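Local coordinates for transcriptional regulator, MarR family (PDB 2QWW), which probably binds DNA as a dimeric winged helix-turn-helix repressor of the MarR family and so regulates transcription, at residues Y29-L39 against L110-M120; I50-L61 against S96-S104. All coordinates share one frame; numbering follows the deposited sequence.

Contact 1: residues Y29-L39 against L110-M120; sequences YADQNAASLGL and LSKRSTANAFM
Asn-33 and Asn-117 lie antiparallel, one amide over the other, planes 10° apart. Both carry CG opposite the backbone N (chi1 -168° and -178°), which brings the amides together, and each donates to backbone of the other segment. Asn-33 ND2 reaches Arg-113 O at 3.1 Å in an almost straight bond, while Asn-117 ND2 meets Tyr-29 O at 2.9 Å from above the carbonyl plane, opposite Asn-33 N. Asn-117 OD1 caps the N-terminus of helix 118-128 by accepting from Phe-119 N. A water joins Asn-33 OD1 and Ala-118 N.

Toward helix 118-128, which probably leads to the dimerisation region as in MarR proteins, the contacts are aromatic. The Phe-119 ring fits among Tyr-29, Gln-32, Asn-33 and Ser-36; Gln-32 CB makes a CH-pi contact over one face, 4.3 Å from the centroid, and Ser-36 OG lies near the ring edge. The selenium of selenomethionine Met-120 approaches the Tyr-29 ring obliquely.

Leu-37 CD2 lies over one face of the Arg-113 guanidinium, 3.3 Å from CZ, and makes apolar contact with Leu-110 CD2. Backbone carbonyls, the cap and a water satisfy the buried amides that join helix 8-37 to the turn between helices 105-115 and 118-128.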
loop_
_atom_site.group_PDB
_atom_site.type_symbol
_atom_site.label_atom_id
_atom_site.label_comp_id
_atom_site.label_asym_id
_atom_site.label_seq_id
_atom_site.Cartn_x
_atom_site.Cartn_y
_atom_site.Cartn_z
ATOM N N TYR A 29 10.859 -5.137 0.744
ATOM C CA TYR A 29 11.231 -5.901 1.937
ATOM C C TYR A 29 10.063 -6.706 2.473
ATOM O O TYR A 29 10.273 -7.722 3.130
ATOM C CB TYR A 29 11.756 -5.006 3.068
ATOM C CG TYR A 29 13.144 -4.479 2.840
ATOM C CD1 TYR A 29 14.239 -5.338 2.880
ATOM C CD2 TYR A 29 13.376 -3.129 2.598
ATOM C CE1 TYR A 29 15.512 -4.878 2.667
ATOM C CE2 TYR A 29 14.664 -2.655 2.385
ATOM C CZ TYR A 29 15.726 -3.538 2.430
ATOM O OH TYR A 29 17.019 -3.109 2.220
ATOM N N ALA A 30 8.848 -6.196 2.268
ATOM C CA ALA A 30 7.615 -6.896 2.643
ATOM C C ALA A 30 7.478 -8.159 1.779
ATOM O O ALA A 30 7.048 -9.194 2.263
ATOM C CB ALA A 30 6.404 -5.974 2.456
ATOM N N ASP A 31 7.868 -8.069 0.505
ATOM C CA ASP A 31 7.881 -9.219 -0.407
ATOM C C ASP A 31 8.906 -10.258 0.009
ATOM O O ASP A 31 8.629 -11.447 -0.079
ATOM C CB ASP A 31 8.223 -8.815 -1.845
ATOM C CG ASP A 31 7.165 -7.954 -2.491
ATOM O OD1 ASP A 31 6.020 -7.911 -1.994
ATOM O OD2 ASP A 31 7.490 -7.319 -3.517
ATOM N N GLN A 32 10.103 -9.820 0.403
ATOM C CA GLN A 32 11.124 -10.748 0.885
ATOM C C GLN A 32 10.639 -11.462 2.121
ATOM O O GLN A 32 10.933 -12.624 2.324
ATOM C CB GLN A 32 12.398 -10.048 1.348
ATOM C CG GLN A 32 13.243 -9.367 0.330
ATOM C CD GLN A 32 14.581 -8.936 0.935
ATOM O OE1 GLN A 32 15.278 -9.736 1.575
ATOM N NE2 GLN A 32 14.953 -7.679 0.717
ATOM N N ASN A 33 9.974 -10.721 2.993
ATOM C CA ASN A 33 9.500 -11.282 4.233
ATOM C C ASN A 33 8.409 -12.311 3.953
ATOM O O ASN A 33 8.430 -13.392 4.495
ATOM C CB ASN A 33 8.966 -10.163 5.120
ATOM C CG ASN A 33 8.721 -10.606 6.532
ATOM O OD1 ASN A 33 9.445 -11.436 7.064
ATOM N ND2 ASN A 33 7.721 -10.035 7.162
ATOM N N ALA A 34 7.463 -11.965 3.087
ATOM C CA ALA A 34 6.383 -12.887 2.729
ATOM C C ALA A 34 6.976 -14.205 2.206
ATOM O O ALA A 34 6.604 -15.267 2.679
ATOM C CB ALA A 34 5.437 -12.248 1.708
ATOM N N ALA A 35 7.931 -14.110 1.284
ATOM C CA ALA A 35 8.626 -15.262 0.732
ATOM C C ALA A 35 9.237 -16.142 1.810
ATOM O O ALA A 35 9.176 -17.355 1.706
ATOM C CB ALA A 35 9.696 -14.807 -0.243
ATOM N N SER A 36 9.796 -15.524 2.854
ATOM C CA SER A 36 10.400 -16.237 3.989
ATOM C C SER A 36 9.372 -16.894 4.896
ATOM O O SER A 36 9.713 -17.797 5.692
ATOM C CB SER A 36 11.233 -15.264 4.840
ATOM O OG SER A 36 10.403 -14.351 5.547
ATOM N N LEU A 37 8.126 -16.420 4.824
ATOM C CA LEU A 37 7.036 -17.000 5.607
ATOM C C LEU A 37 6.258 -18.048 4.808
ATOM O O LEU A 37 5.341 -18.678 5.336
ATOM C CB LEU A 37 6.093 -15.901 6.092
ATOM C CG LEU A 37 6.760 -14.845 6.991
ATOM C CD1 LEU A 37 5.828 -13.698 7.250
ATOM C CD2 LEU A 37 7.220 -15.452 8.280
ATOM N N GLY A 38 6.631 -18.217 3.541
ATOM C CA GLY A 38 6.006 -19.180 2.631
ATOM C C GLY A 38 4.704 -18.712 1.990
ATOM O O GLY A 38 4.054 -19.484 1.312
ATOM N N LEU A 39 4.347 -17.439 2.177
ATOM C CA LEU A 39 3.062 -16.924 1.736
ATOM C C LEU A 39 3.176 -15.768 0.795
ATOM O O LEU A 39 4.189 -15.090 0.761
ATOM C CB LEU A 39 2.289 -16.458 2.952
ATOM C CG LEU A 39 2.060 -17.485 4.065
ATOM C CD1 LEU A 39 1.490 -16.816 5.280
ATOM C CD2 LEU A 39 1.153 -18.580 3.594
ATOM N N LEU A 110 2.747 -16.521 12.273
ATOM C CA LEU A 110 3.162 -15.929 10.990
ATOM C C LEU A 110 2.610 -14.528 10.777
ATOM O O LEU A 110 3.260 -13.702 10.119
ATOM C CB LEU A 110 2.753 -16.808 9.801
ATOM C CG LEU A 110 3.249 -18.252 9.814
ATOM C CD1 LEU A 110 2.690 -19.002 8.626
ATOM C CD2 LEU A 110 4.757 -18.297 9.818
ATOM N N SER A 111 1.395 -14.268 11.265
ATOM C CA SER A 111 0.835 -12.919 11.199
ATOM C C SER A 111 1.826 -11.985 11.904
ATOM O O SER A 111 2.274 -10.996 11.334
ATOM C CB SER A 111 -0.516 -12.847 11.905
ATOM O OG SER A 111 -1.091 -11.566 11.722
ATOM N N LYS A 112 2.210 -12.362 13.116
ATOM C CA LYS A 112 3.178 -11.612 13.919
ATOM C C LYS A 112 4.518 -11.378 13.194
ATOM O O LYS A 112 5.059 -10.267 13.204
ATOM C CB LYS A 112 3.403 -12.322 15.262
ATOM C CG LYS A 112 2.196 -12.231 16.204
ATOM C CD LYS A 112 2.271 -13.229 17.333
ATOM C CE LYS A 112 1.042 -13.138 18.229
ATOM N NZ LYS A 112 1.049 -14.201 19.283
ATOM N N ARG A 113 5.039 -12.416 12.549
ATOM C CA ARG A 113 6.284 -12.280 11.801
ATOM C C ARG A 113 6.092 -11.405 10.554
ATOM O O ARG A 113 7.050 -10.802 10.051
ATOM C CB ARG A 113 6.850 -13.657 11.446
ATOM C CG ARG A 113 7.306 -14.470 12.666
ATOM C CD ARG A 113 7.831 -15.839 12.262
ATOM N NE ARG A 113 8.881 -15.697 11.258
ATOM C CZ ARG A 113 9.383 -16.684 10.517
ATOM N NH1 ARG A 113 8.943 -17.934 10.639
ATOM N NH2 ARG A 113 10.335 -16.405 9.626
ATOM N N SER A 114 4.860 -11.317 10.058
ATOM C CA SER A 114 4.568 -10.459 8.906
ATOM C C SER A 114 4.544 -8.973 9.287
ATOM O O SER A 114 4.942 -8.110 8.497
ATOM C CB SER A 114 3.217 -10.823 8.293
ATOM O OG SER A 114 2.985 -10.054 7.124
ATOM N N THR A 115 4.067 -8.668 10.491
ATOM C CA THR A 115 3.978 -7.270 10.953
ATOM C C THR A 115 5.335 -6.759 11.436
ATOM O O THR A 115 5.676 -5.603 11.186
ATOM C CB THR A 115 2.918 -7.121 12.052
ATOM O OG1 THR A 115 3.230 -7.997 13.150
ATOM C CG2 THR A 115 1.556 -7.485 11.498
ATOM N N ALA A 116 6.086 -7.620 12.128
ATOM C CA ALA A 116 7.444 -7.330 12.574
ATOM C C ALA A 116 8.424 -7.816 11.494
ATOM O O ALA A 116 9.159 -8.760 11.699
ATOM C CB ALA A 116 7.715 -8.035 13.896
ATOM N N ASN A 117 8.448 -7.147 10.345
ATOM C CA ASN A 117 9.286 -7.569 9.217
ATOM C C ASN A 117 10.793 -7.534 9.490
ATOM O O ASN A 117 11.415 -6.480 9.409
ATOM C CB ASN A 117 8.931 -6.724 7.994
ATOM C CG ASN A 117 9.711 -7.120 6.766
ATOM O OD1 ASN A 117 10.658 -7.896 6.840
ATOM N ND2 ASN A 117 9.325 -6.577 5.625
ATOM N N ALA A 118 11.374 -8.701 9.783
ATOM C CA ALA A 118 12.806 -8.806 10.122
ATOM C C ALA A 118 13.759 -8.278 9.066
ATOM O O ALA A 118 14.850 -7.826 9.404
ATOM C CB ALA A 118 13.170 -10.234 10.483
ATOM N N PHE A 119 13.357 -8.323 7.800
ATOM C CA PHE A 119 14.170 -7.778 6.717
ATOM C C PHE A 119 14.136 -6.237 6.660
ATOM O O PHE A 119 15.079 -5.605 6.148
ATOM C CB PHE A 119 13.715 -8.337 5.360
ATOM C CG PHE A 119 13.864 -9.826 5.239
ATOM C CD1 PHE A 119 15.023 -10.377 4.725
ATOM C CD2 PHE A 119 12.851 -10.676 5.652
ATOM C CE1 PHE A 119 15.164 -11.756 4.614
ATOM C CE2 PHE A 119 12.989 -12.053 5.551
ATOM C CZ PHE A 119 14.140 -12.591 5.033
HETATM N N MSE A 120 13.041 -5.644 7.134
HETATM C CA MSE A 120 12.891 -4.187 7.163
HETATM C C MSE A 120 13.694 -3.659 8.332
HETATM O O MSE A 120 14.325 -2.613 8.242
HETATM C CB MSE A 120 11.416 -3.803 7.358
HETATM C CG MSE A 120 11.132 -2.324 7.279
HETATM SE SE MSE A 120 11.491 -1.702 5.511
HETATM C CE MSE A 120 11.869 0.019 5.775
HETATM O O HOH W 1 9.730 -11.269 9.665
#

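Contact 2: residues I50-L61 against S96-S104; sequences IYSTPGISVADL and SMDLTLKLS
Leu-101 packs its side chain against helices 41-52 and 58-65, where CD1 meets Ile-50 CD1 and Leu-61 CD2, each at 3.8 Å. Its CG lies opposite the carbonyl carbon (chi1 -52°) and chi2 is extended, which carries CD1 that far; Val-58 CG2 closes on the same methyl. Ile-50 uses its other branch on Leu-103: CG2 packs on CD2 at 3.6 Å, while Leu-103 CD1 crosses to Tyr-51 CB and the adjoining ring carbons. Water 2 bridges Ile-50 O to Leu-103 N.

The backbones run antiparallel, with Gly-55 N bonded to Leu-101 O (2.8 Å) and Leu-101 N to Ile-56 O (3.0 Å). The short, weakly bonded strand 56-57 adds a third strand to the wing hairpin of 85-87 and 100-103, as in winged helix-turn-helix domains. Gly-55 takes positive phi within a type II turn from Thr-53 to Ile-56.

Beyond the strand, the start of helix 58-65 is held by two carbonyls of segment 96-104. Val-58 N lies nearly in line with the C=O of Leu-99, 2.7 Å from its O, although its N-H is bent from the line (151°), and Ala-59 N binds Met-97 O in the carbonyl plane. Ser-57 holds OG between its backbone N and carbonyl carbon (chi1 73°), from where it caps Asp-60 N. Val-58 divides its methyls, CG2 against Leu-99 CB and CG1 against the selenomethionine Met-97, whose chain bends twice to bring CE within a tight 3.4 Å of CG1. Met-97 CB also lies beside Ala-59 CB, 3.9 Å away.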
loop_
_atom_site.group_PDB
_atom_site.type_symbol
_atom_site.label_atom_id
_atom_site.label_comp_id
_atom_site.label_asym_id
_atom_site.label_seq_id
_atom_site.Cartn_x
_atom_site.Cartn_y
_atom_site.Cartn_z
ATOM N N ILE A 50 -7.966 -11.560 9.361
ATOM C CA ILE A 50 -8.567 -12.579 10.234
ATOM C C ILE A 50 -8.050 -12.464 11.672
ATOM O O ILE A 50 -8.754 -12.803 12.640
ATOM C CB ILE A 50 -8.353 -14.016 9.665
ATOM C CG1 ILE A 50 -9.034 -14.169 8.307
ATOM C CG2 ILE A 50 -8.925 -15.062 10.584
ATOM C CD1 ILE A 50 -8.733 -15.494 7.602
ATOM N N TYR A 51 -6.818 -12.003 11.821
ATOM C CA TYR A 51 -6.222 -11.847 13.136
ATOM C C TYR A 51 -6.931 -10.752 13.933
ATOM O O TYR A 51 -7.193 -10.920 15.118
ATOM C CB TYR A 51 -4.736 -11.501 13.006
ATOM C CG TYR A 51 -3.985 -11.452 14.323
ATOM C CD1 TYR A 51 -3.984 -12.543 15.190
ATOM C CD2 TYR A 51 -3.241 -10.335 14.681
ATOM C CE1 TYR A 51 -3.286 -12.511 16.388
ATOM C CE2 TYR A 51 -2.541 -10.290 15.875
ATOM C CZ TYR A 51 -2.565 -11.388 16.726
ATOM O OH TYR A 51 -1.862 -11.351 17.909
ATOM N N SER A 52 -7.248 -9.644 13.275
ATOM C CA SER A 52 -7.890 -8.522 13.953
ATOM C C SER A 52 -9.399 -8.692 14.119
ATOM O O SER A 52 -10.019 -7.999 14.932
ATOM C CB SER A 52 -7.616 -7.227 13.198
ATOM O OG SER A 52 -8.227 -7.232 11.916
ATOM N N THR A 53 -9.987 -9.601 13.349
ATOM C CA THR A 53 -11.412 -9.808 13.382
ATOM C C THR A 53 -11.731 -11.296 13.367
ATOM O O THR A 53 -12.188 -11.829 12.356
ATOM C CB THR A 53 -12.060 -9.105 12.200
ATOM O OG1 THR A 53 -11.507 -7.787 12.098
ATOM C CG2 THR A 53 -13.592 -9.016 12.377
ATOM N N PRO A 54 -11.460 -11.979 14.488
ATOM C CA PRO A 54 -11.792 -13.378 14.575
ATOM C C PRO A 54 -13.288 -13.578 14.497
ATOM O O PRO A 54 -14.047 -12.861 15.136
ATOM C CB PRO A 54 -11.261 -13.797 15.948
ATOM C CG PRO A 54 -11.078 -12.575 16.694
ATOM C CD PRO A 54 -10.796 -11.493 15.709
ATOM N N GLY A 55 -13.696 -14.570 13.722
ATOM C CA GLY A 55 -15.084 -14.831 13.477
ATOM C C GLY A 55 -15.585 -14.050 12.281
ATOM O O GLY A 55 -16.775 -14.048 12.033
ATOM N N ILE A 56 -14.699 -13.375 11.549
ATOM C CA ILE A 56 -15.108 -12.651 10.342
ATOM C C ILE A 56 -15.665 -13.649 9.330
ATOM O O ILE A 56 -15.270 -14.814 9.334
ATOM C CB ILE A 56 -13.948 -11.826 9.712
ATOM C CG1 ILE A 56 -14.472 -10.920 8.594
ATOM C CG2 ILE A 56 -12.813 -12.725 9.190
ATOM C CD1 ILE A 56 -13.442 -10.019 8.006
ATOM N N SER A 57 -16.594 -13.199 8.483
ATOM C CA SER A 57 -17.186 -14.062 7.475
ATOM C C SER A 57 -16.407 -13.969 6.174
ATOM O O SER A 57 -15.817 -12.928 5.860
ATOM C CB SER A 57 -18.640 -13.688 7.220
ATOM O OG SER A 57 -18.744 -12.473 6.488
ATOM N N VAL A 58 -16.436 -15.046 5.403
ATOM C CA VAL A 58 -15.759 -15.059 4.111
ATOM C C VAL A 58 -16.357 -13.955 3.235
ATOM O O VAL A 58 -15.629 -13.283 2.526
ATOM C CB VAL A 58 -15.818 -16.455 3.427
ATOM C CG1 VAL A 58 -15.232 -16.404 2.035
ATOM C CG2 VAL A 58 -15.063 -17.495 4.243
ATOM N N ALA A 59 -17.674 -13.756 3.317
ATOM C CA ALA A 59 -18.374 -12.692 2.589
ATOM C C ALA A 59 -17.787 -11.321 2.877
ATOM O O ALA A 59 -17.604 -10.524 1.966
ATOM C CB ALA A 59 -19.844 -12.681 2.959
ATOM N N ASP A 60 -17.502 -11.047 4.145
ATOM C CA ASP A 60 -16.941 -9.756 4.554
ATOM C C ASP A 60 -15.438 -9.687 4.374
ATOM O O ASP A 60 -14.871 -8.603 4.219
ATOM C CB ASP A 60 -17.302 -9.466 6.002
ATOM C CG ASP A 60 -18.796 -9.292 6.190
ATOM O OD1 ASP A 60 -19.423 -8.693 5.300
ATOM O OD2 ASP A 60 -19.341 -9.751 7.210
ATOM N N LEU A 61 -14.794 -10.845 4.381
ATOM C CA LEU A 61 -13.354 -10.929 4.195
ATOM C C LEU A 61 -13.015 -10.472 2.778
ATOM O O LEU A 61 -12.128 -9.640 2.586
ATOM C CB LEU A 61 -12.888 -12.358 4.497
ATOM C CG LEU A 61 -11.399 -12.711 4.422
ATOM C CD1 LEU A 61 -10.533 -11.741 5.199
ATOM C CD2 LEU A 61 -11.220 -14.122 4.936
ATOM N N SER A 96 -18.014 -21.406 1.060
ATOM C CA SER A 96 -19.158 -20.578 1.445
ATOM C C SER A 96 -18.820 -19.146 1.835
ATOM O O SER A 96 -17.821 -18.896 2.507
ATOM C CB SER A 96 -19.881 -21.213 2.635
ATOM O OG SER A 96 -20.850 -20.321 3.159
HETATM N N MSE A 97 -19.681 -18.218 1.429
HETATM C CA MSE A 97 -19.542 -16.816 1.809
HETATM C C MSE A 97 -19.966 -16.614 3.270
HETATM O O MSE A 97 -19.536 -15.656 3.914
HETATM C CB MSE A 97 -20.381 -15.906 0.893
HETATM C CG MSE A 97 -19.875 -15.717 -0.547
HETATM SE SE MSE A 97 -18.004 -15.061 -0.722
HETATM C CE MSE A 97 -17.067 -16.827 -0.745
ATOM N N ASP A 98 -20.807 -17.517 3.779
ATOM C CA ASP A 98 -21.304 -17.467 5.167
ATOM C C ASP A 98 -20.350 -18.125 6.166
ATOM O O ASP A 98 -20.604 -18.126 7.370
ATOM C CB ASP A 98 -22.682 -18.141 5.268
ATOM C CG ASP A 98 -23.749 -17.427 4.447
ATOM N N LEU A 99 -19.266 -18.701 5.665
ATOM C CA LEU A 99 -18.262 -19.343 6.501
ATOM C C LEU A 99 -17.527 -18.305 7.364
ATOM O O LEU A 99 -17.167 -17.236 6.875
ATOM C CB LEU A 99 -17.279 -20.073 5.589
ATOM C CG LEU A 99 -16.110 -20.825 6.213
ATOM C CD1 LEU A 99 -16.607 -21.974 7.074
ATOM C CD2 LEU A 99 -15.210 -21.322 5.101
ATOM N N THR A 100 -17.332 -18.611 8.647
ATOM C CA THR A 100 -16.626 -17.717 9.567
ATOM C C THR A 100 -15.312 -18.351 10.005
ATOM O O THR A 100 -15.241 -19.557 10.212
ATOM C CB THR A 100 -17.464 -17.379 10.791
ATOM O OG1 THR A 100 -17.857 -18.595 11.442
ATOM C CG2 THR A 100 -18.692 -16.611 10.391
ATOM N N LEU A 101 -14.306 -17.516 10.231
ATOM C CA LEU A 101 -12.952 -17.990 10.464
ATOM C C LEU A 101 -12.193 -17.328 11.599
ATOM O O LEU A 101 -12.388 -16.144 11.873
ATOM C CB LEU A 101 -12.137 -17.668 9.193
ATOM C CG LEU A 101 -12.676 -18.110 7.826
ATOM C CD1 LEU A 101 -11.905 -17.457 6.711
ATOM C CD2 LEU A 101 -12.639 -19.626 7.692
ATOM N N LYS A 102 -11.293 -18.096 12.220
ATOM C CA LYS A 102 -10.308 -17.546 13.158
ATOM C C LYS A 102 -8.959 -18.166 12.788
ATOM O O LYS A 102 -8.916 -19.207 12.137
ATOM C CB LYS A 102 -10.656 -17.803 14.630
ATOM C CG LYS A 102 -10.458 -19.203 15.160
ATOM C CD LYS A 102 -10.777 -19.223 16.645
ATOM C CE LYS A 102 -10.663 -20.609 17.281
ATOM N NZ LYS A 102 -9.266 -21.002 17.642
ATOM N N LEU A 103 -7.867 -17.522 13.181
ATOM C CA LEU A 103 -6.531 -18.059 12.923
ATOM C C LEU A 103 -6.159 -19.117 13.920
ATOM O O LEU A 103 -6.485 -19.004 15.090
ATOM C CB LEU A 103 -5.458 -16.995 13.069
ATOM C CG LEU A 103 -5.474 -15.815 12.118
ATOM C CD1 LEU A 103 -4.224 -15.024 12.364
ATOM C CD2 LEU A 103 -5.530 -16.278 10.669
ATOM N N SER A 104 -5.414 -20.113 13.457
ATOM C CA SER A 104 -4.890 -21.144 14.337
ATOM C C SER A 104 -3.711 -20.455 15.002
ATOM O O SER A 104 -3.421 -19.283 14.701
ATOM C CB SER A 104 -4.398 -22.336 13.532
ATOM O OG SER A 104 -3.363 -21.902 12.662
HETATM O O HOH W 2 -8.459 -14.932 14.436
#

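Overall arrangement
Contact 1 lies about 9 Å from the centre of the chain and contact 2 about 17 Å, yet each mixes buried with exposed residues. Contact 1 joins helices, largely through side-chain amides, rings and a guanidinium; contact 2 joins wing strand 100-103 and the residues before it to helices 41-52 and 58-65 and the short strand 56-57 between them, through backbone bonds and aliphatic branches. They meet where helix 105-115, which follows strand 100-103, passes Tyr-51: Lys-112 CE is 3.4 Å from Tyr-51 OH. Met-120 packs on Leu-16 of the second subunit, whereas no other chain of the assembly touches contact 2. Contact 1 thus lies between the dimer interface and the putative DNA-binding domain containing contact 2.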